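Local coordinates for SCO1/SenC family lipoprotein (Bacillus anthracis, PDB 4HDE) that probably takes part in copper delivery or thiol-disulfide chemistry during cytochrome c oxidase assembly, at residues 55-58 against 59-63; 160-163 against 164-167. All blocks are in the same frame, centred on the assembly; numbering follows the deposited sequence.

Interaction 1 (55-58 against 59-63); sequences MAKL and QKMAK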
HETATM    1  N   MSE A  55       6.534  -0.144   6.766  1.00 12.04           N
HETATM    2  CA  MSE A  55       5.744  -1.233   6.252  1.00 11.40           C
HETATM    3  C   MSE A  55       6.493  -2.562   6.387  1.00 11.45           C
HETATM    4  O   MSE A  55       5.890  -3.583   6.709  1.00 12.60           O
HETATM    5  CB  MSE A  55       5.321  -0.965   4.810  1.00 13.16           C
HETATM    6  CG  MSE A  55       4.380  -2.039   4.264  1.00 14.32           C
HETATM    7 SE   MSE A  55       3.435  -1.561   2.629  0.61 15.06          SE
HETATM    8  CE  MSE A  55       1.976  -0.537   3.434  1.00 18.60           C
ATOM      9  N   ALA A  56       7.808  -2.554   6.176  1.00 11.99           N
ATOM     10  CA  ALA A  56       8.602  -3.769   6.371  1.00 12.27           C
ATOM     11  C   ALA A  56       8.590  -4.249   7.831  1.00 13.13           C
ATOM     12  O   ALA A  56       8.572  -5.454   8.099  1.00 13.00           O
ATOM     13  CB  ALA A  56      10.020  -3.553   5.890  1.00 12.78           C
ATOM     14  N   LYS A  57       8.600  -3.317   8.778  1.00 12.73           N
ATOM     15  CA  LYS A  57       8.518  -3.685  10.188  1.00 12.70           C
ATOM     16  C   LYS A  57       7.161  -4.333  10.456  1.00 13.53           C
ATOM     17  O   LYS A  57       7.083  -5.366  11.128  1.00 13.96           O
ATOM     18  CB  LYS A  57       8.721  -2.464  11.080  1.00 13.37           C
ATOM     19  CG  LYS A  57       8.662  -2.796  12.567  1.00 16.61           C
ATOM     20  CD  LYS A  57       9.218  -1.667  13.429  1.00 16.30           C
ATOM     21  CE  LYS A  57       8.959  -1.926  14.909  1.00 18.70           C
ATOM     22  NZ  LYS A  57       9.549  -3.206  15.398  1.00 20.84           N
ATOM     23  N   LEU A  58       6.102  -3.758   9.897  1.00 12.77           N
ATOM     24  CA  LEU A  58       4.767  -4.321  10.022  1.00 12.87           C
ATOM     25  C   LEU A  58       4.696  -5.712   9.403  1.00 13.18           C
ATOM     26  O   LEU A  58       4.078  -6.612   9.966  1.00 12.80           O
ATOM     27  CB  LEU A  58       3.739  -3.389   9.374  1.00 13.31           C
ATOM     28  CG  LEU A  58       2.277  -3.823   9.434  1.00 12.93           C
ATOM     29  CD1 LEU A  58       1.835  -4.051  10.869  1.00 15.23           C
ATOM     30  CD2 LEU A  58       1.425  -2.759   8.776  1.00 15.48           C
ATOM     31  N   GLN A  59       5.321  -5.891   8.242  1.00 11.70           N
ATOM     32  CA  GLN A  59       5.363  -7.183   7.572  1.00 11.40           C
ATOM     33  C   GLN A  59       6.008  -8.242   8.468  1.00 12.65           C
ATOM     34  O   GLN A  59       5.489  -9.352   8.632  1.00 13.27           O
ATOM     35  CB  GLN A  59       6.128  -7.065   6.251  1.00 12.87           C
ATOM     36  CG  GLN A  59       6.272  -8.373   5.489  1.00 13.15           C
ATOM     37  CD  GLN A  59       7.208  -8.274   4.294  1.00 12.99           C
ATOM     38  OE1 GLN A  59       8.294  -7.692   4.378  1.00 13.00           O
ATOM     39  NE2 GLN A  59       6.815  -8.888   3.181  1.00 13.22           N
ATOM     40  N   LYS A  60       7.146  -7.898   9.065  1.00 12.36           N
ATOM     41  CA  LYS A  60       7.870  -8.822   9.919  1.00 13.52           C
ATOM     42  C   LYS A  60       7.055  -9.162  11.174  1.00 13.11           C
ATOM     43  O   LYS A  60       6.984 -10.319  11.604  1.00 14.26           O
ATOM     44  CB  LYS A  60       9.222  -8.212  10.295  1.00 14.98           C
ATOM     45  CG  LYS A  60      10.198  -9.171  10.922  1.00 20.20           C
ATOM     46  CD  LYS A  60      11.498  -8.460  11.287  1.00 23.73           C
ATOM     47  CE  LYS A  60      12.710  -9.331  11.008  1.00 41.74           C
ATOM     48  NZ  LYS A  60      12.892  -9.558   9.546  1.00 42.48           N
HETATM   49  N   MSE A  61       6.435  -8.151  11.764  1.00 13.47           N
HETATM   50  CA  MSE A  61       5.648  -8.357  12.976  1.00 15.83           C
HETATM   51  C   MSE A  61       4.422  -9.218  12.699  1.00 14.48           C
HETATM   52  O   MSE A  61       4.058 -10.078  13.509  1.00 14.58           O
HETATM   53  CB  MSE A  61       5.249  -7.011  13.582  1.00 15.80           C
HETATM   54  CG  MSE A  61       6.426  -6.240  14.169  1.00 14.82           C
HETATM   55 SE   MSE A  61       5.958  -4.472  14.835  0.64 19.71          SE
HETATM   56  CE  MSE A  61       4.983  -4.983  16.453  1.00 23.26           C
ATOM     57  N   ALA A  62       3.785  -8.995  11.558  1.00 13.66           N
ATOM     58  CA  ALA A  62       2.613  -9.789  11.203  1.00 13.78           C
ATOM     59  C   ALA A  62       2.991 -11.251  11.009  1.00 13.74           C
ATOM     60  O   ALA A  62       2.274 -12.149  11.465  1.00 15.02           O
ATOM     61  CB  ALA A  62       1.937  -9.226   9.953  1.00 14.58           C
ATOM     62  N   LYS A  63       4.112 -11.496  10.339  1.00 13.46           N
ATOM     63  CA  LYS A  63       4.583 -12.858  10.126  1.00 15.37           C
ATOM     64  C   LYS A  63       4.837 -13.545  11.474  1.00 15.74           C
ATOM     65  O   LYS A  63       4.471 -14.707  11.684  1.00 15.87           O
ATOM     66  CB  LYS A  63       5.863 -12.839   9.296  1.00 18.26           C
ATOM     67  CG  LYS A  63       6.304 -14.206   8.844  1.00 21.43           C
ATOM     68  CD  LYS A  63       5.358 -14.729   7.777  1.00 31.73           C
ATOM     69  CE  LYS A  63       5.903 -15.980   7.110  1.00 40.75           C
ATOM     70  NZ  LYS A  63       5.171 -16.274   5.844  1.00 44.88           N
TER
HETATM   71  O   HOH W   1       9.919  -7.135   6.447  1.00 14.91           O

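Interaction 2 (160-163 against 164-167); sequences DIIR and DMKR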
ATOM      1  N   ASP A 160      -1.686  -1.375  17.354  1.00 14.95           N
ATOM      2  CA  ASP A 160      -3.066  -1.140  16.907  1.00 15.70           C
ATOM      3  C   ASP A 160      -3.362  -1.900  15.619  1.00 14.95           C
ATOM      4  O   ASP A 160      -4.410  -2.535  15.477  1.00 15.58           O
ATOM      5  CB  ASP A 160      -3.304   0.355  16.637  1.00 18.92           C
ATOM      6  CG  ASP A 160      -3.571   1.169  17.897  1.00 24.79           C
ATOM      7  OD1 ASP A 160      -3.451   0.634  19.013  1.00 22.68           O
ATOM      8  OD2 ASP A 160      -3.893   2.374  17.759  1.00 24.45           O
ATOM      9  N   ILE A 161      -2.452  -1.798  14.658  1.00 13.04           N
ATOM     10  CA  ILE A 161      -2.637  -2.468  13.375  1.00 13.52           C
ATOM     11  C   ILE A 161      -2.698  -3.981  13.543  1.00 13.05           C
ATOM     12  O   ILE A 161      -3.591  -4.630  12.995  1.00 14.70           O
ATOM     13  CB  ILE A 161      -1.538  -2.083  12.370  1.00 13.40           C
ATOM     14  CG1 ILE A 161      -1.512  -0.558  12.183  1.00 13.08           C
ATOM     15  CG2 ILE A 161      -1.788  -2.792  11.037  1.00 14.99           C
ATOM     16  CD1 ILE A 161      -0.362  -0.047  11.337  1.00 14.57           C
ATOM     17  N   ILE A 162      -1.772  -4.535  14.315  1.00 13.04           N
ATOM     18  CA  ILE A 162      -1.761  -5.963  14.599  1.00 14.37           C
ATOM     19  C   ILE A 162      -3.078  -6.402  15.256  1.00 15.15           C
ATOM     20  O   ILE A 162      -3.652  -7.434  14.892  1.00 15.75           O
ATOM     21  CB  ILE A 162      -0.555  -6.331  15.489  1.00 14.55           C
ATOM     22  CG1 ILE A 162       0.753  -6.194  14.704  1.00 17.77           C
ATOM     23  CG2 ILE A 162      -0.701  -7.736  16.046  1.00 16.23           C
ATOM     24  CD1 ILE A 162       0.895  -7.191  13.570  1.00 18.29           C
ATOM     25  N   ARG A 163      -3.543  -5.627  16.237  1.00 14.04           N
ATOM     26  CA  ARG A 163      -4.808  -5.902  16.921  1.00 15.38           C
ATOM     27  C   ARG A 163      -5.957  -5.970  15.915  1.00 14.81           C
ATOM     28  O   ARG A 163      -6.789  -6.884  15.952  1.00 15.50           O
ATOM     29  CB  ARG A 163      -5.077  -4.808  17.972  1.00 17.20           C
ATOM     30  CG  ARG A 163      -6.464  -4.824  18.621  1.00 21.21           C
ATOM     31  CD  ARG A 163      -6.825  -3.444  19.192  1.00 24.09           C
ATOM     32  NE  ARG A 163      -6.906  -2.440  18.136  1.00 23.63           N
ATOM     33  CZ  ARG A 163      -6.784  -1.129  18.325  1.00 20.68           C
ATOM     34  NH1 ARG A 163      -6.859  -0.302  17.288  1.00 21.56           N
ATOM     35  NH2 ARG A 163      -6.573  -0.645  19.545  1.00 21.61           N
ATOM     36  N   ASP A 164      -6.011  -4.986  15.035  1.00 14.64           N
ATOM     37  CA  ASP A 164      -7.074  -4.932  14.036  1.00 14.23           C
ATOM     38  C   ASP A 164      -6.999  -6.100  13.039  1.00 14.85           C
ATOM     39  O   ASP A 164      -8.032  -6.659  12.645  1.00 15.60           O
ATOM     40  CB  ASP A 164      -7.058  -3.580  13.314  1.00 14.40           C
ATOM     41  CG  ASP A 164      -7.408  -2.412  14.235  1.00 17.85           C
ATOM     42  OD1 ASP A 164      -8.025  -2.628  15.294  1.00 19.54           O
ATOM     43  OD2 ASP A 164      -7.078  -1.253  13.886  1.00 19.07           O
HETATM   44  N   MSE A 165      -5.787  -6.468  12.632  1.00 13.57           N
HETATM   45  CA  MSE A 165      -5.603  -7.652  11.800  1.00 13.13           C
HETATM   46  C   MSE A 165      -6.110  -8.902  12.495  1.00 13.81           C
HETATM   47  O   MSE A 165      -6.746  -9.753  11.865  1.00 15.40           O
HETATM   48  CB  MSE A 165      -4.132  -7.836  11.445  1.00 16.45           C
HETATM   49  CG  MSE A 165      -3.592  -6.865  10.437  1.00 16.42           C
HETATM   50 SE   MSE A 165      -1.663  -6.976  10.376  0.71 17.88          SE
HETATM   51  CE  MSE A 165      -1.394  -5.959   8.758  1.00 18.63           C
ATOM     52  N   LYS A 166      -5.814  -9.033  13.785  1.00 15.50           N
ATOM     53  CA  LYS A 166      -6.280 -10.193  14.531  1.00 17.18           C
ATOM     54  C   LYS A 166      -7.798 -10.252  14.570  1.00 16.77           C
ATOM     55  O   LYS A 166      -8.377 -11.318  14.444  1.00 19.30           O
ATOM     56  CB  LYS A 166      -5.713 -10.200  15.948  1.00 18.04           C
ATOM     57  CG  LYS A 166      -4.233 -10.511  15.998  1.00 19.58           C
ATOM     58  CD  LYS A 166      -3.748 -10.613  17.428  1.00 26.55           C
ATOM     59  CE  LYS A 166      -2.285 -11.015  17.481  1.00 29.39           C
ATOM     60  NZ  LYS A 166      -1.802 -11.129  18.881  1.00 40.34           N
ATOM     61  N   ARG A 167      -8.442  -9.097  14.709  1.00 16.65           N
ATOM     62  CA  ARG A 167      -9.898  -9.064  14.699  1.00 16.52           C
ATOM     63  C   ARG A 167     -10.448  -9.540  13.349  1.00 15.60           C
ATOM     64  O   ARG A 167     -11.418 -10.298  13.305  1.00 17.97           O
ATOM     65  CB  ARG A 167     -10.415  -7.656  15.015  1.00 17.75           C
ATOM     66  CG  ARG A 167     -10.138  -7.152  16.427  1.00 22.02           C
ATOM     67  CD  ARG A 167     -10.792  -8.010  17.497  1.00 26.47           C
ATOM     68  NE  ARG A 167      -9.939  -9.127  17.892  1.00 27.69           N
ATOM     69  CZ  ARG A 167      -8.870  -9.014  18.676  1.00 29.11           C
ATOM     70  NH1 ARG A 167      -8.514  -7.827  19.155  1.00 28.26           N
ATOM     71  NH2 ARG A 167      -8.152 -10.089  18.985  1.00 29.59           N
TER

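Interaction 1 (55-58 against 59-63)
Helix 48-64 is the helical arm of a beta-alpha-beta unit with strands 35-40 and 70-75, and on its outer side Lys57 and the partly exposed Met61 touch one turn apart. Met61 is selenomethionine. Met61 SE sits against the lysine chain, 3.9 Å from Lys57 CG and 3.8 Å from Lys57 NZ. The two chains meet at a slant. Lys57 runs extended as far as CE and then bends at its last torsion (chi4 58°), which curls NZ back beside the selenium. This amine also makes a cation-pi contact with Tyr158, and Met61 touches Tyr158 too. Met61 CG lies beside its own backbone N (chi1 -69°), and this brings it within 3.2 Å of Lys57 O.

The backbone is regular. Gln59 N, Lys60 N, Met61 N and Ala62 N each bond to the carbonyl oxygen four residues earlier. The bond from Met61 N to Lys57 O is 2.9 Å long.

A second link uses water. One water donates to Ala56 O and to Gln59 OE1, at 2.7 Å each. Ala56 O therefore accepts twice, from this water and from Lys60 N at 3.0 Å. The Gln59 amide is also gripped from outside the helix. Thr94 OG1 bonds to OE1, and Asp96 O and Asn99 OD1 take NE2. These bonds fix which way the buried amide is turned. Met55, also selenomethionine, and Leu58 pack elsewhere: Met55 on strands 35-40, 70-75 and 100-103, and Leu58 on Phe71 and Ile161. The result is an amphipathic alpha-helix, with Lys57 and Lys60 exposed and Met55 and Leu58 buried, as expected of a crossover helix packed on the central sheet of a thioredoxin fold.

Interaction 2 (160-163 against 164-167)
Arg163 and Asp164 run alongside each other in the same direction, with the guanidinium and carboxylate planes 37° apart. The arginine grips side-on with two nitrogens, and both go to one oxygen. Arg163 NE is 3.1 Å from Asp164 OD1, and Arg163 NH1 is 3.3 Å from it. Seen from the arginine, the oxygen is near the guanidinium plane, at its edge. Seen from the aspartate, both nitrogens come from the same face of the carboxylate, and NE stands 50° out of its plane. The bend at chi3 (63°) folds the arginine back along the helix to make this grip. Arg163 NH2 also lies 3.4 Å from Asp160 OD1, but that oxygen is well out of the guanidinium plane, and the link is one of charge alone. Asp160, Arg163 and Asp164 thus form a salt-bridge network. The other carboxylate oxygen, Asp164 OD2, is hydrogen-bonded to Tyr150 OH on strand 146-151.

All of this lies on helix 158-169, the last helix of the chain. Its backbone bonds run i to i+4, as in Met165 N to Ile161 O at 2.9 Å. Ile161, Asp164 and Met165 pack on strands 136-140 and 146-151 of the mixed sheet.

Met165, a selenomethionine, runs extended beyond CG beside Ile161. Met165 CE meets Ile161 CG2 at 3.9 Å. Ile162 crosses Met165 at an angle, with Ile162 CD1 4.1 Å from Met165 SE. The other branch of Ile162, CG2, touches Lys166 CE at 3.9 Å. The amine of Lys166 forms a salt bridge with Glu65. Bends at chi2 and chi3 fold Arg167 back, and Arg163 O lies over one face of its guanidinium, toward the rim, while Arg167 NE pairs with Glu170.

How the interactions relate
Both interactions lie within one helix each and share i to i+4 backbone bonding. Interaction 1 belongs to helix 48-64, within the beta-alpha-beta unit; interaction 2 belongs to the last helix, farther from the chain centre. The two helices meet directly: Leu58 CD1 is 3.8 Å from Ile161 CG2, and Ile162 CD1 packs on Ala62. Leu58, Ile161 and Ile162 thus lie in a buried apolar seam shared by both, while Lys57, Lys60 and Arg163 are at the surface. Their chemistry differs on the polar side. Residues 55-63 use a water and a buried amide, whereas residues 160-167 use charge pairs.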